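Local structure of carbohydrate-binding protein (Flavonifractor plautii, 6N1B) at residues S27-A32 with G390-S395; N118-M123 with D203-T208; D362-M367 with E382-W387. The protein probably deacetylates the N-acetylgalactosamine of the blood group A antigen, a step in a gut bacterial pathway that converts A to universal O type blood. One frame throughout, in Å; residues are numbered along the deposited sequence. Where two conformers were deposited one is given.

Three ways of joining distant chain segments appear here in one fold. Contact 2 is the core case: wholly buried, it pairs carboxylates with backbone and two calcium ions beside the bound galactose. Contacts 1 and 3 lie farther out, about 17 and 23 Å from the chain centre to their own centres, and are only partly buried. Both involve strand 385-395: contact 1 pairs its far end with strand 30-31, and contact 3 holds its beginning and the residues before it against loop 362-367. Contact 1 relies on regular antiparallel bonding helped by an asparagine amide; contact 3, without strand pairing, uses a threonine and two backbone carbonyls. No metal enters either of them.

Contact 1: S27-A32 with G390-S395; sequences SALNKA and GYAENS
Ala32 meets the ring of Tyr391 at its edge, close to the ring plane, with Ala32 CB 4.2 Å from Tyr391 CD2. At the hydroxyl end of the same ring, Glu393 OE1 lies in plane and accepts a 2.6 Å hydrogen bond from Tyr391 OH through its anti lone pair; Arg353 also bonds to this hydroxyl, and Trp355 stacks edge-to-face with the ring. Two amides form the other flat pair. Those of Asn30 and Asn394 pass each other with planes 54° apart. The Asn394 amide has Ala28 O almost exactly in its plane, reached by ND2 at 2.9 Å along a nearly straight bond (172°), although the donor stands well above the plane of that carbonyl. Asn394 extends its amide to the loop preceding strand 30-31 because chi1 (-157°) swings CG away from the backbone N; there a water joins ND2 to Ser27 O as well.

Here the N-terminal strand 30-31 becomes the outermost strand of an antiparallel sheet otherwise built from strands 333-342, 351-361 and 385-395, consistent with the "Velcro" closure of a beta-propeller blade. Asn30 and Glu393 form the hydrogen-bonded pair: Asn30 N donates to Glu393 O at 2.9 Å and Glu393 N returns a bond to Asn30 O at 3.0 Å. Ala32 N continues the pattern to Tyr391 O at 2.8 Å. Lys31 and Ala392, a non-hydrogen-bonded pair, share the other sheet face, where Leu29 CB packs 4.0 Å from Ala392 CB and Lys31 NZ forms a salt bridge with Asp330.

Contact 2: N118-M123 with D203-T208; sequences NCDADM and DMLSPT. With CA (calcium ion), chain C; CA (calcium ion), chain D; GLA (alpha-D-galactopyranose), chain B.
Asp120 turns CG anti to its carbonyl carbon (chi1 -66°), which carries its carboxylate to the backbone of Ser206, whereas Asp122 holds CG anti to its backbone N (chi1 -176°), with Asp122 CB 3.1 Å from Pro207 O and the carboxylate beside Thr208. Strands 116-126 and 207-212 are each the edge strand of a separate four-stranded antiparallel sheet, and the contact joins these neighbouring sheets near the chain centre, consistent with inner strands of adjacent beta-propeller blades. No strand pairing links them; the carboxylates do the work.

Asp120 divides its two oxygens between metal and protein. Asp120 OD1 binds one calcium ion at 2.0 Å, together with His272 and four waters, while Asp120 OD2 accepts a 2.8 Å bond from Ser206 N, which approaches from above the carboxylate plane (44° out of it). That bond should limit rotation of the metal ligand. Pro207 CD also packs against the same side chain, 4.0 Å from Asp120 CB. Asp122 OD1 binds the second calcium ion at 2.4 Å, alongside Asp56 and Asp274, and also takes a bond from Arg336; Asp122 OD2 is held by Ile209 N. Thr208 OG1 is hydrogen-bonded to Asp274 and to the backbone N of Val275.

The first calcium lies beside the glycan pocket, where Leu205, the residue before Ser206, places CD2 3.7 Å from galactose O4.

Contact 3: D362-M367 with E382-W387; sequences DTNNKM and EDDRIW
Thr363 points its side chain at the residues leading into strand 385-395 and divides it between two partners. Its OG1, set between backbone N and carbonyl carbon (chi1 48°), donates a 2.7 Å hydrogen bond to Asp383 O, while the methyl lies obliquely across Ile386, with Thr363 CG2 3.9 Å from Ile386 CG1. The backbone adds a second hold: Thr363 N donates to Asp384 O at 3.2 Å in a nearly linear geometry (170°). Both donors sit well above the planes of the carbonyls they use.

Next to it, the flat ends of Asn364 and Asp384 cross with their planes 51° apart. The Asp384 carboxylate has its main partner in Arg79, a residue of the glycan pocket, and that of Asp383 is bound by His47. A water links Asp362 N to Arg385 NE, lying in the plane of the guanidinium at its edge.

The loop contains a type II beta turn from Thr363 to Lys366, and Asp383 centres an inverse gamma turn. The two assigned cross-segment bonds end on backbone carbonyls, while the carboxylates of Asp383 and Asp384 also bind residues beyond the pair; Asp384 ties this region to the pocket through Arg79.

Contact 1: S27-A32 with G390-S395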
ATOM      1  N   SER A  27      -4.279 -21.471  10.348  1.00 40.28           N
ATOM      2  CA  SER A  27      -4.084 -19.993  10.041  1.00 29.06           C
ATOM      3  C   SER A  27      -4.361 -19.644   8.621  1.00 21.07           C
ATOM      4  O   SER A  27      -4.002 -20.418   7.693  1.00 20.40           O
ATOM      5  CB  SER A  27      -2.637 -19.585  10.235  1.00 27.01           C
ATOM      6  OG  SER A  27      -2.256 -19.849  11.523  1.00 33.43           O
ATOM      7  N   ALA A  28      -5.116 -18.529   8.365  1.00 18.52           N
ATOM      8  CA  ALA A  28      -5.401 -18.167   6.964  1.00 12.99           C
ATOM      9  C   ALA A  28      -4.174 -17.856   6.178  1.00 11.22           C
ATOM     10  O   ALA A  28      -4.074 -18.256   5.032  1.00 12.69           O
ATOM     11  CB  ALA A  28      -6.405 -17.111   6.824  1.00 14.34           C
ATOM     12  N   LEU A  29      -3.199 -17.170   6.779  1.00 10.90           N
ATOM     13  CA  LEU A  29      -1.864 -16.991   6.223  1.00 10.55           C
ATOM     14  C   LEU A  29      -0.839 -17.416   7.234  1.00 11.26           C
ATOM     15  O   LEU A  29      -1.031 -17.243   8.408  1.00 13.64           O
ATOM     16  CB  LEU A  29      -1.638 -15.524   5.803  1.00 10.87           C
ATOM     17  CG  LEU A  29      -2.526 -14.924   4.737  1.00 10.54           C
ATOM     18  CD1 LEU A  29      -2.285 -13.413   4.612  1.00 11.62           C
ATOM     19  CD2 LEU A  29      -2.411 -15.604   3.400  1.00 13.11           C
ATOM     20  N   ASN A  30       0.307 -17.921   6.721  1.00 10.62           N
ATOM     21  CA  ASN A  30       1.431 -18.282   7.586  1.00 10.62           C
ATOM     22  C   ASN A  30       2.431 -17.160   7.592  1.00 11.05           C
ATOM     23  O   ASN A  30       3.027 -16.854   6.533  1.00 11.66           O
ATOM     24  CB  ASN A  30       2.043 -19.552   6.996  1.00 12.17           C
ATOM     25  CG  ASN A  30       1.064 -20.740   7.076  1.00 13.60           C
ATOM     26  OD1 ASN A  30       0.884 -21.392   5.973  1.00 21.76           O
ATOM     27  ND2 ASN A  30       0.489 -20.942   8.159  1.00 13.43           N
ATOM     28  N   LYS A  31       2.610 -16.510   8.731  1.00 10.54           N
ATOM     29  CA  LYS A  31       3.592 -15.395   8.843  1.00  9.65           C
ATOM     30  C   LYS A  31       5.006 -15.962   8.820  1.00 10.45           C
ATOM     31  O   LYS A  31       5.318 -16.958   9.479  1.00 12.76           O
ATOM     32  CB  LYS A  31       3.343 -14.693  10.177  1.00 10.43           C
ATOM     33  CG  LYS A  31       2.024 -13.954  10.261  1.00  9.52           C
ATOM     34  CD  LYS A  31       1.797 -13.455  11.722  1.00  9.42           C
ATOM     35  CE  LYS A  31       0.592 -12.612  11.886  1.00  9.91           C
ATOM     36  NZ  LYS A  31       0.476 -12.073  13.260  1.00 10.91           N
ATOM     37  N   ALA A  32       5.834 -15.286   8.027  1.00 10.61           N
ATOM     38  CA  ALA A  32       7.250 -15.607   8.021  1.00 11.57           C
ATOM     39  C   ALA A  32       7.852 -15.089   9.311  1.00 12.63           C
ATOM     40  O   ALA A  32       7.507 -14.045   9.795  1.00 13.11           O
ATOM     41  CB  ALA A  32       7.977 -14.992   6.840  1.00 13.03           C
ATOM     42  N   GLY A 390       6.689  -6.872   7.199  1.00  8.82           N
ATOM     43  CA  GLY A 390       6.997  -8.291   7.121  1.00  9.23           C
ATOM     44  C   GLY A 390       6.258  -9.013   6.005  1.00  8.94           C
ATOM     45  O   GLY A 390       5.833  -8.343   5.060  1.00  9.40           O
ATOM     46  N   TYR A 391       6.091 -10.334   6.139  1.00  9.20           N
ATOM     47  CA  TYR A 391       5.609 -11.126   5.070  1.00  8.96           C
ATOM     48  C   TYR A 391       4.859 -12.311   5.582  1.00  8.81           C
ATOM     49  O   TYR A 391       5.200 -12.920   6.624  1.00  9.97           O
ATOM     50  CB  TYR A 391       6.807 -11.602   4.208  1.00 10.07           C
ATOM     51  CG  TYR A 391       6.441 -12.432   2.984  1.00  9.41           C
ATOM     52  CD1 TYR A 391       5.951 -11.865   1.823  1.00 10.46           C
ATOM     53  CD2 TYR A 391       6.559 -13.817   3.032  1.00  9.19           C
ATOM     54  CE1 TYR A 391       5.551 -12.636   0.747  1.00  9.51           C
ATOM     55  CE2 TYR A 391       6.181 -14.604   1.901  1.00 10.98           C
ATOM     56  CZ  TYR A 391       5.707 -13.968   0.766  1.00 10.70           C
ATOM     57  OH  TYR A 391       5.323 -14.784  -0.332  1.00 11.20           O
ATOM     58  N   ALA A 392       3.778 -12.707   4.858  1.00  8.37           N
ATOM     59  CA  ALA A 392       3.012 -13.902   5.124  1.00  9.39           C
ATOM     60  C   ALA A 392       2.578 -14.526   3.812  1.00  9.91           C
ATOM     61  O   ALA A 392       2.486 -13.845   2.804  1.00  9.87           O
ATOM     62  CB  ALA A 392       1.834 -13.501   5.985  1.00  9.45           C
ATOM     63  N   GLU A 393       2.224 -15.819   3.868  1.00  9.12           N
ATOM     64  CA  GLU A 393       1.937 -16.505   2.627  1.00  9.51           C
ATOM     65  C   GLU A 393       1.058 -17.700   2.886  1.00  9.55           C
ATOM     66  O   GLU A 393       1.159 -18.315   3.998  1.00 10.56           O
ATOM     67  CB  GLU A 393       3.276 -17.049   2.034  1.00 11.47           C
ATOM     68  CG  GLU A 393       3.189 -17.612   0.589  1.00 12.49           C
ATOM     69  CD  GLU A 393       4.588 -18.175   0.187  1.00 11.88           C
ATOM     70  OE1 GLU A 393       5.484 -17.318  -0.066  1.00 13.09           O
ATOM     71  OE2 GLU A 393       4.672 -19.407   0.137  1.00 16.33           O
ATOM     72  N   ASN A 394       0.273 -18.139   1.904  1.00  9.49           N
ATOM     73  CA  ASN A 394      -0.371 -19.458   2.001  1.00  9.91           C
ATOM     74  C   ASN A 394      -0.820 -19.826   0.572  1.00  9.95           C
ATOM     75  O   ASN A 394      -0.981 -18.923  -0.292  1.00 10.79           O
ATOM     76  CB  ASN A 394      -1.603 -19.447   2.955  1.00  9.70           C
ATOM     77  CG  ASN A 394      -1.943 -20.803   3.523  1.00 11.64           C
ATOM     78  OD1 ASN A 394      -1.283 -21.836   3.167  1.00 12.33           O
ATOM     79  ND2 ASN A 394      -2.889 -20.825   4.426  1.00 13.48           N
ATOM     80  N   SER A 395      -1.132 -21.100   0.389  1.00 10.68           N
ATOM     81  CA  SER A 395      -1.934 -21.533  -0.728  1.00  9.89           C
ATOM     82  C   SER A 395      -3.263 -20.756  -0.725  1.00  9.53           C
ATOM     83  O   SER A 395      -3.858 -20.617   0.354  1.00 10.10           O
ATOM     84  CB  SER A 395      -2.222 -23.067  -0.550  1.00 12.88           C
ATOM     85  OG  SER A 395      -3.387 -23.512  -0.991  1.00 15.80           O
TER
HETATM   86  O   HOH W   1      -3.624 -22.953   6.303  1.00 23.70           O
HETATM   87  O   HOH W   2       7.341 -11.513   8.578  1.00 10.60           O

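Contact 2: N118-M123 with D203-T208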
ATOM      1  N   ASN A 118       3.213  13.339   3.752  1.00  9.30           N
ATOM      2  CA  ASN A 118       2.922  12.358   2.692  1.00  9.59           C
ATOM      3  C   ASN A 118       2.562  11.030   3.348  1.00  9.58           C
ATOM      4  O   ASN A 118       2.825  10.790   4.531  1.00 10.56           O
ATOM      5  CB  ASN A 118       4.137  12.192   1.791  1.00  9.47           C
ATOM      6  CG  ASN A 118       4.523  13.472   1.087  1.00  9.47           C
ATOM      7  OD1 ASN A 118       5.772  13.912   1.175  1.00 12.18           O
ATOM      8  ND2 ASN A 118       3.624  14.074   0.430  1.00  7.67           N
ATOM      9  N   CYS A 119       1.950  10.147   2.572  1.00  9.88           N
ATOM     10  CA  CYS A 119       1.547   8.815   3.070  0.50  9.03           C
ATOM     11  C   CYS A 119       1.028   7.950   1.937  1.00  8.56           C
ATOM     12  O   CYS A 119       0.807   8.426   0.807  1.00  9.47           O
ATOM     13  CB  CYS A 119       0.433   8.910   4.182  0.50  9.83           C
ATOM     14  SG  CYS A 119      -1.091   9.669   3.544  0.50 10.26           S
ATOM     15  N   ASP A 120       0.889   6.672   2.237  1.00  8.13           N
ATOM     16  CA  ASP A 120      -0.031   5.840   1.439  1.00  8.96           C
ATOM     17  C   ASP A 120       0.410   5.643   0.006  1.00  8.68           C
ATOM     18  O   ASP A 120      -0.401   5.913  -0.968  1.00  9.60           O
ATOM     19  CB  ASP A 120      -1.461   6.410   1.465  1.00  9.64           C
ATOM     20  CG  ASP A 120      -2.130   6.379   2.830  1.00 10.31           C
ATOM     21  OD1 ASP A 120      -1.471   5.979   3.798  1.00 11.99           O
ATOM     22  OD2 ASP A 120      -3.227   6.958   2.930  1.00 11.25           O
ATOM     23  N   ALA A 121       1.593   5.142  -0.253  1.00  8.41           N
ATOM     24  CA  ALA A 121       2.043   4.909  -1.607  1.00  8.60           C
ATOM     25  C   ALA A 121       1.433   3.627  -2.194  1.00  8.71           C
ATOM     26  O   ALA A 121       1.276   2.610  -1.554  1.00  9.72           O
ATOM     27  CB  ALA A 121       3.521   4.873  -1.695  1.00  9.82           C
ATOM     28  N   ASP A 122       1.241   3.649  -3.521  1.00  8.17           N
ATOM     29  CA  ASP A 122       0.794   2.481  -4.331  1.00  7.82           C
ATOM     30  C   ASP A 122       1.317   2.629  -5.729  1.00  8.54           C
ATOM     31  O   ASP A 122       1.309   3.765  -6.252  1.00  9.84           O
ATOM     32  CB  ASP A 122      -0.756   2.423  -4.308  1.00  9.15           C
ATOM     33  CG  ASP A 122      -1.367   1.223  -5.018  1.00  8.22           C
ATOM     34  OD1 ASP A 122      -1.574   0.078  -4.405  1.00  8.87           O
ATOM     35  OD2 ASP A 122      -1.613   1.384  -6.255  1.00  9.91           O
ATOM     36  N   MET A 123       1.860   1.551  -6.307  1.00  8.13           N
ATOM     37  CA  MET A 123       2.582   1.632  -7.590  1.00  7.77           C
ATOM     38  C   MET A 123       2.048   0.558  -8.529  1.00  7.24           C
ATOM     39  O   MET A 123       1.781  -0.590  -8.160  1.00  8.42           O
ATOM     40  CB  MET A 123       4.061   1.441  -7.304  1.00  8.55           C
ATOM     41  CG  MET A 123       5.006   1.490  -8.501  1.00  8.41           C
ATOM     42  SD  MET A 123       6.713   1.695  -8.062  1.00 10.62           S
ATOM     43  CE  MET A 123       7.041   0.115  -7.326  1.00 13.23           C
ATOM     44  N   ASP A 203     -10.112  12.364   2.665  1.00  9.06           N
ATOM     45  CA  ASP A 203     -11.180  11.658   1.942  1.00  9.24           C
ATOM     46  C   ASP A 203     -10.723  10.840   0.777  1.00  8.16           C
ATOM     47  O   ASP A 203     -11.569  10.324   0.080  1.00 10.02           O
ATOM     48  CB  ASP A 203     -12.304  12.619   1.533  1.00  9.62           C
ATOM     49  CG  ASP A 203     -12.016  13.615   0.438  1.00 12.81           C
ATOM     50  OD1 ASP A 203     -10.935  13.548  -0.212  1.00 12.01           O
ATOM     51  OD2 ASP A 203     -12.889  14.482   0.142  1.00 17.57           O
ATOM     52  N   MET A 204      -9.386  10.603   0.652  1.00  9.05           N
ATOM     53  CA  MET A 204      -8.829   9.783  -0.424  1.00 10.11           C
ATOM     54  C   MET A 204      -7.671   8.919   0.111  1.00 10.04           C
ATOM     55  O   MET A 204      -6.583   8.902  -0.443  1.00  9.72           O
ATOM     56  CB  MET A 204      -8.300  10.715  -1.603  1.00 16.20           C
ATOM     57  CG  MET A 204      -9.069  11.659  -2.102  1.00 22.04           C
ATOM     58  SD  MET A 204      -8.356  12.592  -3.398  1.00 13.90           S
ATOM     59  CE  MET A 204      -7.273  13.800  -2.680  1.00 15.26           C
ATOM     60  N   LEU A 205      -7.855   8.313   1.301  1.00  8.58           N
ATOM     61  CA  LEU A 205      -6.794   7.552   1.917  1.00  7.61           C
ATOM     62  C   LEU A 205      -6.497   6.253   1.205  1.00  8.24           C
ATOM     63  O   LEU A 205      -7.363   5.571   0.661  1.00  8.67           O
ATOM     64  CB  LEU A 205      -7.053   7.270   3.382  1.00  8.10           C
ATOM     65  CG  LEU A 205      -7.352   8.487   4.310  1.00  9.31           C
ATOM     66  CD1 LEU A 205      -7.384   8.089   5.711  1.00 10.14           C
ATOM     67  CD2 LEU A 205      -6.299   9.594   4.085  1.00 10.37           C
ATOM     68  N   SER A 206      -5.219   5.877   1.282  1.00  7.99           N
ATOM     69  CA  SER A 206      -4.776   4.590   0.746  1.00  7.91           C
ATOM     70  C   SER A 206      -5.245   4.306  -0.726  1.00  7.45           C
ATOM     71  O   SER A 206      -5.826   3.247  -0.980  1.00  7.80           O
ATOM     72  CB  SER A 206      -5.201   3.432   1.675  1.00  8.01           C
ATOM     73  OG  SER A 206      -4.696   2.174   1.265  1.00  8.16           O
ATOM     74  N   PRO A 207      -4.945   5.272  -1.592  1.00  7.87           N
ATOM     75  CA  PRO A 207      -5.299   4.972  -3.024  1.00  8.26           C
ATOM     76  C   PRO A 207      -4.679   3.708  -3.541  1.00  8.32           C
ATOM     77  O   PRO A 207      -3.479   3.450  -3.249  1.00  9.29           O
ATOM     78  CB  PRO A 207      -4.729   6.236  -3.738  1.00  8.61           C
ATOM     79  CG  PRO A 207      -3.621   6.703  -2.904  1.00  9.62           C
ATOM     80  CD  PRO A 207      -4.128   6.487  -1.489  1.00  8.21           C
ATOM     81  N   THR A 208      -5.399   2.899  -4.259  1.00  7.06           N
ATOM     82  CA  THR A 208      -4.860   1.663  -4.800  1.00  7.38           C
ATOM     83  C   THR A 208      -5.348   1.578  -6.219  1.00  7.13           C
ATOM     84  O   THR A 208      -6.573   1.728  -6.472  1.00  8.25           O
ATOM     85  CB  THR A 208      -5.160   0.455  -3.897  1.00  8.12           C
ATOM     86  OG1 THR A 208      -4.696  -0.742  -4.488  1.00  9.36           O
ATOM     87  CG2 THR A 208      -6.616   0.250  -3.591  1.00  9.26           C
TER
HETATM   88 CA    CA C 501      -1.830   5.851   5.724  1.00  7.11          CA
HETATM   89 CA    CA D 502      -0.950  -2.121  -5.260  1.00  8.79          CA
HETATM   90  C1  GLA B   3      -3.081   8.565  10.293  1.00 16.88           C
HETATM   91  C2  GLA B   3      -2.451   8.344   8.877  1.00 14.12           C
HETATM   92  C3  GLA B   3      -2.250   9.706   8.192  1.00 22.29           C
HETATM   93  C4  GLA B   3      -3.580  10.544   8.149  1.00 15.92           C
HETATM   94  C5  GLA B   3      -4.241  10.573   9.562  1.00 18.54           C
HETATM   95  C6  GLA B   3      -5.639  11.043   9.519  1.00 20.19           C
HETATM   96  O2  GLA B   3      -1.145   7.697   9.109  1.00 20.90           O
HETATM   97  O3  GLA B   3      -1.556   9.529   6.726  1.00 20.41           O
HETATM   98  O4  GLA B   3      -4.374   9.911   7.217  1.00 18.65           O
HETATM   99  O5  GLA B   3      -4.402   9.195  10.121  1.00 17.06           O
HETATM  100  O6  GLA B   3      -6.258  11.170  10.871  1.00 14.53           O
HETATM  101  O   HOH W   3      -1.775   5.953   7.721  1.00 14.91           O
HETATM  102  O   HOH W   4      -0.282   4.358   5.631  1.00 11.44           O
HETATM  103  O   HOH W   5      -0.365   7.253   6.424  1.00 32.40           O
HETATM  104  O   HOH W   6      -3.302   7.403   5.607  1.00 10.71           O
HETATM  105  O   HOH W   7      -0.713  -4.449  -5.125  1.00 12.48           O

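Contact 3: D362-M367 with E382-W387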
ATOM      1  N   ASP A 362       3.710  -0.243  22.957  1.00 11.20           N
ATOM      2  CA  ASP A 362       4.368  -0.116  24.263  1.00 12.78           C
ATOM      3  C   ASP A 362       5.873  -0.277  24.228  1.00 12.15           C
ATOM      4  O   ASP A 362       6.517  -0.904  25.060  1.00 15.10           O
ATOM      5  CB  ASP A 362       3.735  -0.997  25.327  1.00 14.55           C
ATOM      6  CG  ASP A 362       2.289  -0.683  25.532  1.00 18.50           C
ATOM      7  OD1 ASP A 362       1.899   0.483  25.621  1.00 28.18           O
ATOM      8  OD2 ASP A 362       1.567  -1.654  25.623  1.00 25.60           O
ATOM      9  N   THR A 363       6.499   0.328  23.220  1.00 11.60           N
ATOM     10  CA  THR A 363       7.880   0.017  22.894  1.00 11.75           C
ATOM     11  C   THR A 363       8.942   1.050  23.445  1.00 13.46           C
ATOM     12  O   THR A 363      10.147   0.794  23.287  1.00 12.88           O
ATOM     13  CB  THR A 363       8.107  -0.091  21.401  1.00 10.98           C
ATOM     14  OG1 THR A 363       7.523   1.015  20.716  1.00 10.72           O
ATOM     15  CG2 THR A 363       7.561  -1.387  20.850  1.00 11.15           C
ATOM     16  N   ASN A 364       8.511   2.074  24.143  1.00 12.79           N
ATOM     17  CA  ASN A 364       9.514   3.163  24.462  1.00 13.14           C
ATOM     18  C   ASN A 364      10.664   2.510  25.305  1.00 12.70           C
ATOM     19  O   ASN A 364      10.394   1.916  26.307  1.00 13.77           O
ATOM     20  CB  ASN A 364       8.917   4.243  25.319  1.00 12.98           C
ATOM     21  CG  ASN A 364       7.664   4.824  24.732  1.00 13.71           C
ATOM     22  OD1 ASN A 364       7.748   6.046  24.213  1.00 16.21           O
ATOM     23  ND2 ASN A 364       6.574   4.145  24.762  1.00 11.50           N
ATOM     24  N   ASN A 365      11.903   2.790  24.857  1.00 12.78           N
ATOM     25  CA  ASN A 365      13.129   2.312  25.583  1.00 14.17           C
ATOM     26  C   ASN A 365      13.219   0.810  25.795  1.00 16.63           C
ATOM     27  O   ASN A 365      14.060   0.384  26.581  1.00 20.92           O
ATOM     28  CB  ASN A 365      13.298   3.012  26.896  1.00 16.50           C
ATOM     29  CG  ASN A 365      13.325   4.545  26.695  1.00 18.69           C
ATOM     30  OD1 ASN A 365      12.564   5.265  27.406  1.00 30.90           O
ATOM     31  ND2 ASN A 365      14.083   5.038  25.764  1.00 18.82           N
ATOM     32  N   LYS A 366      12.477   0.014  25.028  1.00 14.27           N
ATOM     33  CA  LYS A 366      12.425  -1.417  25.167  1.00 15.44           C
ATOM     34  C   LYS A 366      13.264  -2.070  24.109  1.00 14.00           C
ATOM     35  O   LYS A 366      13.452  -1.567  23.000  1.00 14.56           O
ATOM     36  CB  LYS A 366      10.998  -1.841  24.966  1.00 19.63           C
ATOM     37  CG  LYS A 366      10.668  -3.235  25.013  1.00 27.58           C
ATOM     38  CD  LYS A 366       9.137  -3.563  25.184  1.00 49.67           C
ATOM     39  CE  LYS A 366       8.875  -5.093  25.444  1.00 47.80           C
ATOM     40  NZ  LYS A 366       7.602  -5.458  24.952  1.00 70.09           N
ATOM     41  N   MET A 367      13.824  -3.222  24.430  1.00 13.56           N
ATOM     42  CA  MET A 367      14.432  -4.074  23.383  1.00 12.35           C
ATOM     43  C   MET A 367      13.372  -4.679  22.500  1.00 12.56           C
ATOM     44  O   MET A 367      12.409  -5.215  22.977  1.00 13.69           O
ATOM     45  CB  MET A 367      15.308  -5.180  23.990  1.00 14.47           C
ATOM     46  CG  MET A 367      16.455  -4.732  24.813  1.00 16.68           C
ATOM     47  SD  MET A 367      17.610  -3.676  23.891  1.00 17.43           S
ATOM     48  CE  MET A 367      18.218  -4.793  22.606  1.00 18.22           C
ATOM     49  N   GLU A 382      11.005   8.131  22.119  1.00 12.89           N
ATOM     50  CA  GLU A 382       9.774   8.581  21.547  1.00 13.57           C
ATOM     51  C   GLU A 382       9.197   7.493  20.656  1.00 12.68           C
ATOM     52  O   GLU A 382       8.183   7.802  19.983  1.00 12.82           O
ATOM     53  CB  GLU A 382       9.921   9.951  20.874  1.00 14.79           C
ATOM     54  CG  GLU A 382      10.341  10.984  21.878  1.00 14.83           C
ATOM     55  CD  GLU A 382      10.401  12.402  21.346  1.00 19.65           C
ATOM     56  OE1 GLU A 382       9.770  12.722  20.334  1.00 23.75           O
ATOM     57  OE2 GLU A 382      10.942  13.210  22.141  1.00 26.32           O
ATOM     58  N   ASP A 383       9.724   6.276  20.693  1.00 10.97           N
ATOM     59  CA  ASP A 383       9.098   5.155  20.000  1.00 12.23           C
ATOM     60  C   ASP A 383       7.957   4.599  20.847  1.00 10.46           C
ATOM     61  O   ASP A 383       8.111   3.572  21.507  1.00 10.27           O
ATOM     62  CB  ASP A 383      10.134   4.116  19.695  1.00 11.02           C
ATOM     63  CG  ASP A 383      11.077   4.446  18.566  1.00 11.05           C
ATOM     64  OD1 ASP A 383      10.682   5.245  17.662  1.00 11.21           O
ATOM     65  OD2 ASP A 383      12.272   4.005  18.678  1.00 11.57           O
ATOM     66  N   ASP A 384       6.816   5.261  20.825  1.00 10.74           N
ATOM     67  CA  ASP A 384       5.673   4.770  21.523  1.00 11.02           C
ATOM     68  C   ASP A 384       5.204   3.402  21.031  1.00  9.78           C
ATOM     69  O   ASP A 384       4.662   2.531  21.743  1.00 11.43           O
ATOM     70  CB  ASP A 384       4.473   5.746  21.494  1.00 10.99           C
ATOM     71  CG  ASP A 384       4.821   7.119  21.935  1.00 12.20           C
ATOM     72  OD1 ASP A 384       5.412   7.298  23.012  1.00 14.46           O
ATOM     73  OD2 ASP A 384       4.660   8.061  21.180  1.00 15.21           O
ATOM     74  N   ARG A 385       5.434   3.219  19.687  1.00 10.48           N
ATOM     75  CA  ARG A 385       5.230   1.978  18.964  1.00 10.22           C
ATOM     76  C   ARG A 385       6.387   1.915  17.925  1.00  9.14           C
ATOM     77  O   ARG A 385       7.099   2.907  17.776  1.00 10.21           O
ATOM     78  CB  ARG A 385       3.842   2.080  18.201  1.00  9.88           C
ATOM     79  CG  ARG A 385       2.673   2.290  19.120  1.00 11.71           C
ATOM     80  CD  ARG A 385       1.347   2.317  18.389  1.00 14.19           C
ATOM     81  NE  ARG A 385       0.290   2.513  19.377  1.00 15.51           N
ATOM     82  CZ  ARG A 385      -0.795   3.223  19.195  1.00 17.18           C
ATOM     83  NH1 ARG A 385      -1.073   3.854  18.077  1.00 17.97           N
ATOM     84  NH2 ARG A 385      -1.568   3.376  20.272  1.00 18.05           N
ATOM     85  N   ILE A 386       6.523   0.755  17.323  1.00  9.16           N
ATOM     86  CA  ILE A 386       7.524   0.555  16.276  1.00  8.81           C
ATOM     87  C   ILE A 386       6.798   0.040  15.035  1.00  8.07           C
ATOM     88  O   ILE A 386       5.953  -0.820  15.078  1.00  8.80           O
ATOM     89  CB  ILE A 386       8.617  -0.446  16.697  1.00  8.55           C
ATOM     90  CG1 ILE A 386       9.472   0.073  17.832  1.00  9.46           C
ATOM     91  CG2 ILE A 386       9.518  -0.848  15.534  1.00 10.29           C
ATOM     92  CD1 ILE A 386      10.489   1.156  17.454  1.00  9.08           C
ATOM     93  N   TRP A 387       7.174   0.624  13.891  1.00  8.28           N
ATOM     94  CA  TRP A 387       6.585   0.330  12.580  1.00  8.44           C
ATOM     95  C   TRP A 387       7.523  -0.549  11.751  1.00  8.26           C
ATOM     96  O   TRP A 387       8.674  -0.096  11.481  1.00  8.67           O
ATOM     97  CB  TRP A 387       6.314   1.613  11.772  1.00  8.98           C
ATOM     98  CG  TRP A 387       5.522   2.705  12.438  1.00  9.59           C
ATOM     99  CD1 TRP A 387       5.906   3.492  13.439  1.00 10.39           C
ATOM    100  CD2 TRP A 387       4.174   3.135  12.067  1.00  8.98           C
ATOM    101  NE1 TRP A 387       4.936   4.473  13.738  1.00 11.19           N
ATOM    102  CE2 TRP A 387       3.846   4.232  12.911  1.00 10.42           C
ATOM    103  CE3 TRP A 387       3.282   2.714  11.123  1.00  9.41           C
ATOM    104  CZ2 TRP A 387       2.663   4.932  12.805  1.00 11.38           C
ATOM    105  CZ3 TRP A 387       2.025   3.371  11.041  1.00 10.90           C
ATOM    106  CH2 TRP A 387       1.762   4.463  11.882  1.00 10.16           C
TER
HETATM  107  O   HOH W   8       1.243   1.646  22.280  1.00 20.70           O